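Local coordinates for peptide chain release factor subunit 1 (PDB 3IR9), which probably directs translation termination at all three stop codons as a whole protein, of which this is the zinc-binding C-terminal domain, at residues V47-S52 with N151-I156; N61-L66 with I156-R161; L68-R73 with F138-F143. All blocks are in the same frame, centred on the assembly; numbering follows the deposited sequence.

Contact 1 (V47-S52 with N151-I156); sequences VAYGES and NAFGGI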
loop_
_atom_site.group_PDB
_atom_site.type_symbol
_atom_site.label_atom_id
_atom_site.label_comp_id
_atom_site.label_asym_id
_atom_site.label_seq_id
_atom_site.Cartn_x
_atom_site.Cartn_y
_atom_site.Cartn_z
ATOM N N VAL A 47 -23.269 16.481 -16.485
ATOM C CA VAL A 47 -22.232 15.509 -16.189
ATOM C C VAL A 47 -21.371 15.323 -17.415
ATOM O O VAL A 47 -21.643 15.887 -18.472
ATOM C CB VAL A 47 -22.811 14.141 -15.799
ATOM C CG1 VAL A 47 -23.885 14.302 -14.733
ATOM C CG2 VAL A 47 -23.359 13.425 -17.026
ATOM N N ALA A 48 -20.329 14.523 -17.265
ATOM C CA ALA A 48 -19.419 14.231 -18.359
ATOM C C ALA A 48 -18.413 13.219 -17.864
ATOM O O ALA A 48 -17.994 13.255 -16.708
ATOM C CB ALA A 48 -18.723 15.486 -18.827
ATOM N N TYR A 49 -18.032 12.302 -18.739
ATOM C CA TYR A 49 -17.122 11.236 -18.356
ATOM C C TYR A 49 -16.274 10.812 -19.551
ATOM O O TYR A 49 -16.619 11.086 -20.702
ATOM C CB TYR A 49 -17.900 10.051 -17.775
ATOM C CG TYR A 49 -19.153 9.700 -18.551
ATOM C CD1 TYR A 49 -19.111 8.786 -19.596
ATOM C CD2 TYR A 49 -20.376 10.284 -18.239
ATOM C CE1 TYR A 49 -20.251 8.463 -20.311
ATOM C CE2 TYR A 49 -21.523 9.968 -18.948
ATOM C CZ TYR A 49 -21.452 9.056 -19.983
ATOM O OH TYR A 49 -22.583 8.733 -20.694
ATOM N N GLY A 50 -15.154 10.159 -19.276
ATOM C CA GLY A 50 -14.249 9.767 -20.334
ATOM C C GLY A 50 -13.237 10.854 -20.618
ATOM O O GLY A 50 -13.518 12.042 -20.464
ATOM N N GLU A 51 -12.050 10.432 -21.032
ATOM C CA GLU A 51 -10.941 11.342 -21.269
ATOM C C GLU A 51 -11.290 12.501 -22.196
ATOM O O GLU A 51 -11.083 13.665 -21.846
ATOM C CB GLU A 51 -9.754 10.567 -21.835
ATOM C CG GLU A 51 -8.578 11.433 -22.207
ATOM C CD GLU A 51 -7.518 10.641 -22.909
ATOM O OE1 GLU A 51 -7.416 9.426 -22.624
ATOM O OE2 GLU A 51 -6.801 11.229 -23.744
ATOM N N SER A 52 -11.817 12.182 -23.376
ATOM C CA SER A 52 -12.073 13.205 -24.389
ATOM C C SER A 52 -13.153 14.197 -23.943
ATOM O O SER A 52 -12.956 15.414 -24.022
ATOM C CB SER A 52 -12.443 12.570 -25.734
ATOM O OG SER A 52 -12.267 13.485 -26.809
ATOM N N ASN A 151 -14.400 1.118 -14.487
ATOM C CA ASN A 151 -14.942 0.114 -15.402
ATOM C C ASN A 151 -15.635 0.744 -16.604
ATOM O O ASN A 151 -15.249 0.529 -17.755
ATOM C CB ASN A 151 -15.925 -0.807 -14.671
ATOM C CG ASN A 151 -15.298 -1.506 -13.480
ATOM O OD1 ASN A 151 -14.078 -1.664 -13.412
ATOM N ND2 ASN A 151 -16.132 -1.929 -12.533
ATOM N N ALA A 152 -16.666 1.528 -16.322
ATOM C CA ALA A 152 -17.464 2.146 -17.368
ATOM C C ALA A 152 -16.890 3.478 -17.844
ATOM O O ALA A 152 -16.473 3.602 -18.996
ATOM C CB ALA A 152 -18.903 2.324 -16.898
ATOM N N PHE A 153 -16.864 4.467 -16.949
ATOM C CA PHE A 153 -16.606 5.863 -17.326
ATOM C C PHE A 153 -15.152 6.219 -17.628
ATOM O O PHE A 153 -14.773 7.383 -17.532
ATOM C CB PHE A 153 -17.120 6.813 -16.243
ATOM C CG PHE A 153 -18.575 6.647 -15.929
ATOM C CD1 PHE A 153 -18.979 6.261 -14.665
ATOM C CD2 PHE A 153 -19.536 6.877 -16.896
ATOM C CE1 PHE A 153 -20.313 6.111 -14.371
ATOM C CE2 PHE A 153 -20.875 6.728 -16.610
ATOM C CZ PHE A 153 -21.265 6.345 -15.344
ATOM N N GLY A 154 -14.341 5.235 -17.994
ATOM C CA GLY A 154 -12.954 5.502 -18.324
ATOM C C GLY A 154 -12.137 5.937 -17.123
ATOM O O GLY A 154 -10.958 6.254 -17.248
ATOM N N GLY A 155 -12.758 5.949 -15.951
ATOM C CA GLY A 155 -12.055 6.309 -14.732
ATOM C C GLY A 155 -11.847 7.801 -14.647
ATOM O O GLY A 155 -10.940 8.276 -13.968
ATOM N N ILE A 156 -12.702 8.533 -15.356
ATOM C CA ILE A 156 -12.659 9.988 -15.418
ATOM C C ILE A 156 -14.075 10.510 -15.623
ATOM O O ILE A 156 -14.643 10.372 -16.702
ATOM C CB ILE A 156 -11.814 10.480 -16.609
ATOM C CG1 ILE A 156 -10.379 9.957 -16.524
ATOM C CG2 ILE A 156 -11.843 12.000 -16.696
ATOM C CD1 ILE A 156 -9.478 10.492 -17.622
#
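Tyr49 and Phe153 form an edge-to-face aromatic pair where the end of edge strand 47-49 meets a type I' beta turn, Phe153 to Ile156, that leads into strand 156-160 of the mixed sheet of eRF1 domain 3. The ring planes stand 58° apart with centroids 4.7 Å from each other, so the stack is inclined rather than strictly perpendicular. Phe153 CD2 does the touching: it lies over one face of the tyrosine, near the rim, 3.3 Å from Tyr49 CG. Tyr49 holds CG between its backbone N and carbonyl carbon; this chi1 of 43° swings the ring beside Phe153, and a chi2 of 90° sets its plane. Phe153 also meets Phe36 of helix 10-41 edge-to-face, extending the aromatic cluster.

Next to the rings along the backbone, the N-H of Gly50 bonds to Ile156 O, N to O 2.6 Å, nearly along the C=O axis, with a second, weak and bent bond to Phe153 O. Gly50 is the N-cap of helix 51-58 and has a positive phi. Gly154 and Gly155 do too, consistent with the tight turn between the two acceptors. Glu51 directs its carboxylate to Arg55 and Thr91, so its share of this contact is apolar: Ile156 CD1 comes within 4.0 Å of Glu51 CA and 4.2 Å of Glu51 CB.

Contact 2 (N61-L66 with I156-R161); sequences NSVDVL and IAAILR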
loop_
_atom_site.group_PDB
_atom_site.type_symbol
_atom_site.label_atom_id
_atom_site.label_comp_id
_atom_site.label_asym_id
_atom_site.label_seq_id
_atom_site.Cartn_x
_atom_site.Cartn_y
_atom_site.Cartn_z
ATOM N N ASN A 61 -13.467 25.695 -18.356
ATOM C CA ASN A 61 -13.740 26.052 -16.969
ATOM C C ASN A 61 -15.145 25.682 -16.527
ATOM O O ASN A 61 -15.685 26.290 -15.603
ATOM C CB ASN A 61 -13.534 27.555 -16.784
ATOM C CG ASN A 61 -12.300 28.062 -17.498
ATOM O OD1 ASN A 61 -11.187 27.608 -17.235
ATOM N ND2 ASN A 61 -12.490 29.006 -18.408
ATOM N N SER A 62 -15.735 24.691 -17.191
ATOM C CA SER A 62 -17.120 24.295 -16.922
ATOM C C SER A 62 -17.262 23.203 -15.858
ATOM O O SER A 62 -18.378 22.843 -15.475
ATOM C CB SER A 62 -17.817 23.845 -18.212
ATOM O OG SER A 62 -17.290 22.619 -18.693
ATOM N N VAL A 63 -16.139 22.681 -15.380
ATOM C CA VAL A 63 -16.172 21.561 -14.442
ATOM C C VAL A 63 -16.234 22.012 -12.984
ATOM O O VAL A 63 -15.312 22.648 -12.470
ATOM C CB VAL A 63 -14.994 20.582 -14.674
ATOM C CG1 VAL A 63 -14.756 19.710 -13.444
ATOM C CG2 VAL A 63 -15.266 19.731 -15.909
ATOM N N ASP A 64 -17.342 21.682 -12.332
ATOM C CA ASP A 64 -17.511 21.964 -10.916
ATOM C C ASP A 64 -16.761 20.937 -10.079
ATOM O O ASP A 64 -15.994 21.303 -9.185
ATOM C CB ASP A 64 -18.992 21.964 -10.534
ATOM C CG ASP A 64 -19.221 22.420 -9.108
ATOM O OD1 ASP A 64 -18.366 23.171 -8.584
ATOM O OD2 ASP A 64 -20.249 22.026 -8.517
ATOM N N VAL A 65 -16.989 19.656 -10.380
ATOM C CA VAL A 65 -16.335 18.545 -9.685
ATOM C C VAL A 65 -15.691 17.558 -10.666
ATOM O O VAL A 65 -16.342 17.090 -11.600
ATOM C CB VAL A 65 -17.330 17.754 -8.809
ATOM C CG1 VAL A 65 -16.615 16.623 -8.095
ATOM C CG2 VAL A 65 -18.020 18.665 -7.808
ATOM N N LEU A 66 -14.416 17.242 -10.444
ATOM C CA LEU A 66 -13.683 16.312 -11.306
ATOM C C LEU A 66 -13.442 14.967 -10.624
ATOM O O LEU A 66 -12.962 14.917 -9.493
ATOM C CB LEU A 66 -12.347 16.924 -11.730
ATOM C CG LEU A 66 -11.380 16.046 -12.525
ATOM C CD1 LEU A 66 -11.968 15.631 -13.879
ATOM C CD2 LEU A 66 -10.052 16.774 -12.698
ATOM N N ILE A 156 -12.702 8.533 -15.356
ATOM C CA ILE A 156 -12.659 9.988 -15.418
ATOM C C ILE A 156 -14.075 10.510 -15.623
ATOM O O ILE A 156 -14.643 10.372 -16.702
ATOM C CB ILE A 156 -11.814 10.480 -16.609
ATOM C CG1 ILE A 156 -10.379 9.957 -16.524
ATOM C CG2 ILE A 156 -11.843 12.000 -16.696
ATOM C CD1 ILE A 156 -9.478 10.492 -17.622
ATOM N N ALA A 157 -14.656 11.104 -14.592
ATOM C CA ALA A 157 -16.002 11.639 -14.707
ATOM C C ALA A 157 -16.008 13.092 -14.272
ATOM O O ALA A 157 -14.967 13.648 -13.929
ATOM C CB ALA A 157 -16.966 10.827 -13.871
ATOM N N ALA A 158 -17.181 13.710 -14.285
ATOM C CA ALA A 158 -17.304 15.086 -13.834
ATOM C C ALA A 158 -18.755 15.532 -13.722
ATOM O O ALA A 158 -19.590 15.203 -14.564
ATOM C CB ALA A 158 -16.521 16.032 -14.750
ATOM N N ILE A 159 -19.046 16.265 -12.654
ATOM C CA ILE A 159 -20.288 17.005 -12.547
ATOM C C ILE A 159 -19.993 18.420 -13.025
ATOM O O ILE A 159 -18.990 19.023 -12.636
ATOM C CB ILE A 159 -20.797 17.036 -11.101
ATOM C CG1 ILE A 159 -21.035 15.611 -10.596
ATOM C CG2 ILE A 159 -22.059 17.873 -11.003
ATOM C CD1 ILE A 159 -21.163 15.516 -9.089
ATOM N N LEU A 160 -20.857 18.943 -13.884
ATOM C CA LEU A 160 -20.613 20.241 -14.492
ATOM C C LEU A 160 -21.357 21.353 -13.756
ATOM O O LEU A 160 -22.314 21.099 -13.024
ATOM C CB LEU A 160 -21.013 20.214 -15.971
ATOM C CG LEU A 160 -20.599 18.956 -16.736
ATOM C CD1 LEU A 160 -20.978 19.056 -18.209
ATOM C CD2 LEU A 160 -19.108 18.707 -16.570
ATOM N N ARG A 161 -20.897 22.584 -13.949
ATOM C CA ARG A 161 -21.553 23.755 -13.378
ATOM C C ARG A 161 -22.807 24.091 -14.176
ATOM O O ARG A 161 -23.818 24.527 -13.620
ATOM C CB ARG A 161 -20.594 24.947 -13.365
ATOM C CG ARG A 161 -19.492 24.850 -12.321
ATOM C CD ARG A 161 -18.332 25.781 -12.637
ATOM N NE ARG A 161 -17.346 25.810 -11.558
ATOM C CZ ARG A 161 -16.066 26.126 -11.719
ATOM N NH1 ARG A 161 -15.602 26.441 -12.920
ATOM N NH2 ARG A 161 -15.250 26.127 -10.673
#
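Ile159 O is gripped by two successive amides, Asp64 N and Val65 N, each 3.1 Å away, and this pairing defines a classic beta bulge. The bonds are unequal: the N-H of Val65 points straight at the oxygen (180°), whereas that of Asp64 is bent and weak. Ile159 N returns a 3.0 Å bond to Val65 O, making Val65 and Ile159 an antiparallel hydrogen-bonded pair. Their side chains share one sheet face, and the CB atoms approach to 4.2 Å. Between the Val63-Leu160 pair and the Val65-Ile159 pair the register slips by one residue.

Before the bulge, the N-H of Arg161 bonds to Ser62 O in an almost straight line, N to O 3.0 Å. The Arg161 side chain then runs back along the loop, extended from CG to NE (chi3 173°), and crosses Asp64 at about a right angle with CG 3.4 Å from Asp64 CB. Val63 O lies over the centre of one guanidinium face, while Asn61 O sits at its edge, in plane, weakly bonded to NH1. A further bond from NH2 to Ser132 O helps fix the group's rotation. Asp64 OD1 stays 4.1 Å from Arg161 NE, too far for a salt bridge.

Strand 156-160 lies between strands 47-49 and 63-69. Helix 10-41 covers the face bearing Ile159, where Val65 meets Tyr4 of the second subunit, whereas Leu66 faces helices 51-58 and 121-131.

Contact 3 (L68-R73 with F138-F143); sequences LSEDLR and FVSTDF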
loop_
_atom_site.group_PDB
_atom_site.type_symbol
_atom_site.label_atom_id
_atom_site.label_comp_id
_atom_site.label_asym_id
_atom_site.label_seq_id
_atom_site.Cartn_x
_atom_site.Cartn_y
_atom_site.Cartn_z
ATOM N N LEU A 68 -11.569 11.195 -10.822
ATOM C CA LEU A 68 -10.506 10.372 -11.401
ATOM C C LEU A 68 -10.335 9.079 -10.589
ATOM O O LEU A 68 -10.272 9.121 -9.361
ATOM C CB LEU A 68 -9.185 11.157 -11.430
ATOM C CG LEU A 68 -9.219 12.624 -11.893
ATOM C CD1 LEU A 68 -7.846 13.274 -11.821
ATOM C CD2 LEU A 68 -9.783 12.744 -13.303
ATOM N N SER A 69 -10.274 7.931 -11.262
ATOM C CA SER A 69 -10.072 6.664 -10.555
ATOM C C SER A 69 -8.641 6.558 -10.046
ATOM O O SER A 69 -7.720 7.133 -10.623
ATOM C CB SER A 69 -10.402 5.459 -11.444
ATOM O OG SER A 69 -10.437 4.257 -10.689
ATOM N N GLU A 70 -8.462 5.816 -8.961
ATOM C CA GLU A 70 -7.144 5.610 -8.380
ATOM C C GLU A 70 -6.366 4.606 -9.236
ATOM O O GLU A 70 -5.275 4.173 -8.870
ATOM C CB GLU A 70 -7.297 5.101 -6.942
ATOM C CG GLU A 70 -6.108 5.329 -6.017
ATOM C CD GLU A 70 -6.426 4.952 -4.574
ATOM O OE1 GLU A 70 -7.323 5.582 -3.975
ATOM O OE2 GLU A 70 -5.785 4.023 -4.038
ATOM N N ASP A 71 -6.933 4.253 -10.387
ATOM C CA ASP A 71 -6.351 3.224 -11.242
ATOM C C ASP A 71 -5.918 3.701 -12.624
ATOM O O ASP A 71 -5.430 2.907 -13.431
ATOM C CB ASP A 71 -7.340 2.075 -11.400
ATOM C CG ASP A 71 -7.454 1.244 -10.151
ATOM O OD1 ASP A 71 -6.849 1.633 -9.129
ATOM O OD2 ASP A 71 -8.140 0.203 -10.198
ATOM N N LEU A 72 -6.108 4.987 -12.892
ATOM C CA LEU A 72 -5.762 5.566 -14.185
ATOM C C LEU A 72 -4.306 5.330 -14.537
ATOM O O LEU A 72 -3.411 5.974 -13.983
ATOM C CB LEU A 72 -6.014 7.067 -14.182
ATOM C CG LEU A 72 -7.439 7.535 -13.931
ATOM C CD1 LEU A 72 -7.425 9.034 -13.722
ATOM C CD2 LEU A 72 -8.343 7.146 -15.091
ATOM N N ARG A 73 -4.070 4.420 -15.472
ATOM C CA ARG A 73 -2.718 4.146 -15.923
ATOM C C ARG A 73 -2.544 4.609 -17.366
ATOM O O ARG A 73 -2.671 3.814 -18.292
ATOM C CB ARG A 73 -2.406 2.653 -15.776
ATOM C CG ARG A 73 -2.505 2.148 -14.340
ATOM C CD ARG A 73 -1.776 3.098 -13.388
ATOM N NE ARG A 73 -1.433 2.498 -12.096
ATOM C CZ ARG A 73 -1.885 2.922 -10.916
ATOM N NH1 ARG A 73 -2.713 3.957 -10.840
ATOM N NH2 ARG A 73 -1.504 2.311 -9.805
ATOM N N PHE A 138 -10.553 12.063 -5.844
ATOM C CA PHE A 138 -10.002 10.790 -6.300
ATOM C C PHE A 138 -10.864 9.625 -5.834
ATOM O O PHE A 138 -11.571 9.735 -4.835
ATOM C CB PHE A 138 -8.564 10.623 -5.817
ATOM C CG PHE A 138 -7.624 11.667 -6.352
ATOM C CD1 PHE A 138 -7.007 11.501 -7.584
ATOM C CD2 PHE A 138 -7.360 12.816 -5.625
ATOM C CE1 PHE A 138 -6.137 12.468 -8.081
ATOM C CE2 PHE A 138 -6.494 13.786 -6.114
ATOM C CZ PHE A 138 -5.883 13.611 -7.343
ATOM N N VAL A 139 -10.812 8.513 -6.558
ATOM C CA VAL A 139 -11.680 7.388 -6.246
ATOM C C VAL A 139 -10.943 6.054 -6.298
ATOM O O VAL A 139 -10.657 5.534 -7.376
ATOM C CB VAL A 139 -12.903 7.340 -7.183
ATOM C CG1 VAL A 139 -13.724 6.116 -6.891
ATOM C CG2 VAL A 139 -13.753 8.587 -7.024
ATOM N N SER A 140 -10.643 5.502 -5.125
ATOM C CA SER A 140 -9.989 4.207 -5.043
ATOM C C SER A 140 -10.844 3.179 -5.755
ATOM O O SER A 140 -12.065 3.309 -5.824
ATOM C CB SER A 140 -9.787 3.780 -3.591
ATOM O OG SER A 140 -10.961 3.168 -3.089
ATOM N N THR A 141 -10.187 2.159 -6.285
ATOM C CA THR A 141 -10.858 1.099 -7.010
ATOM C C THR A 141 -11.318 0.012 -6.047
ATOM O O THR A 141 -10.976 -1.161 -6.207
ATOM C CB THR A 141 -9.901 0.470 -8.015
ATOM O OG1 THR A 141 -10.549 -0.617 -8.686
ATOM C CG2 THR A 141 -8.649 -0.044 -7.293
ATOM N N ASP A 142 -12.089 0.403 -5.038
ATOM C CA ASP A 142 -12.522 -0.552 -4.024
ATOM C C ASP A 142 -14.042 -0.723 -4.007
ATOM O O ASP A 142 -14.561 -1.732 -4.489
ATOM C CB ASP A 142 -11.994 -0.151 -2.646
ATOM C CG ASP A 142 -10.474 -0.025 -2.612
ATOM O OD1 ASP A 142 -9.819 -0.337 -3.629
ATOM O OD2 ASP A 142 -9.932 0.389 -1.565
ATOM N N PHE A 143 -14.754 0.258 -3.455
ATOM C CA PHE A 143 -16.216 0.203 -3.435
ATOM C C PHE A 143 -16.764 0.197 -4.856
ATOM O O PHE A 143 -16.137 0.730 -5.771
ATOM C CB PHE A 143 -16.809 1.359 -2.624
ATOM C CG PHE A 143 -16.421 2.720 -3.123
ATOM C CD1 PHE A 143 -15.113 3.168 -3.016
ATOM C CD2 PHE A 143 -17.368 3.561 -3.681
ATOM C CE1 PHE A 143 -14.754 4.422 -3.473
ATOM C CE2 PHE A 143 -17.017 4.817 -4.135
ATOM C CZ PHE A 143 -15.710 5.248 -4.030
#
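Leu68 O accepts a 2.9 Å bond from Val139 N, and Val139 O takes one of 2.7 Å from Glu70 N; these two links join the ends of parallel strands 63-69 and 135-139. The first donor lies close to the line of its carbonyl, while Glu70 N stands 49° out of the plane of the Val139 carbonyl, as the chain leaves the strand for the type I turn Ser69 to Leu72. The strand pairing is the tighter part, with Leu68, Ser69 and Val139 buried, though Phe138 is exposed. Val139 reaches helices 10-41 and 144-151 from the face it shares with Ser69. Leu68 and Phe138 project together from the other face, neighbours along their lengths, with Leu68 CD1 4.2 Å from Phe138 CE1.

Beyond the strand ends the pairing gives way to looser loops. Glu70 lies at the surface, its CG anti to the backbone N (chi1 -157°), and the extended chain passes alongside Ser140, with CB 3.4 Å from Ser140 CA. Ser140 N, by contrast, is bound by Gln29 OE1. The backbone bonds therefore set the register and the Leu68-Phe138 pair adds apolar contact, whereas Glu70, at the exposed end, meets Ser140 by van der Waals contact and no salt bridge crosses between the two segments.

How the contacts relate
All three contacts belong to one mixed sheet, in the order 47-49, 156-160, 63-69, 135-139. Contact 2, at its middle, is the most buried; contacts 1 and 3 are partly buried, and contact 3 alone includes exposed touching residues. Ile156 is common to contacts 1 and 2, and strand 63-69 serves contacts 2 and 3, whose centres lie about 17 Å apart. Gly155 of contact 1 probably accepts a hydrogen bond from Ser69 of contact 3, O to N 2.8 Å. Chemistry follows place: an aromatic pair at the edge strand's end, an antiparallel ladder with a bulge in the middle and a guanidinium at that strand's end, parallel pairing fading into acidic loops at the other margin.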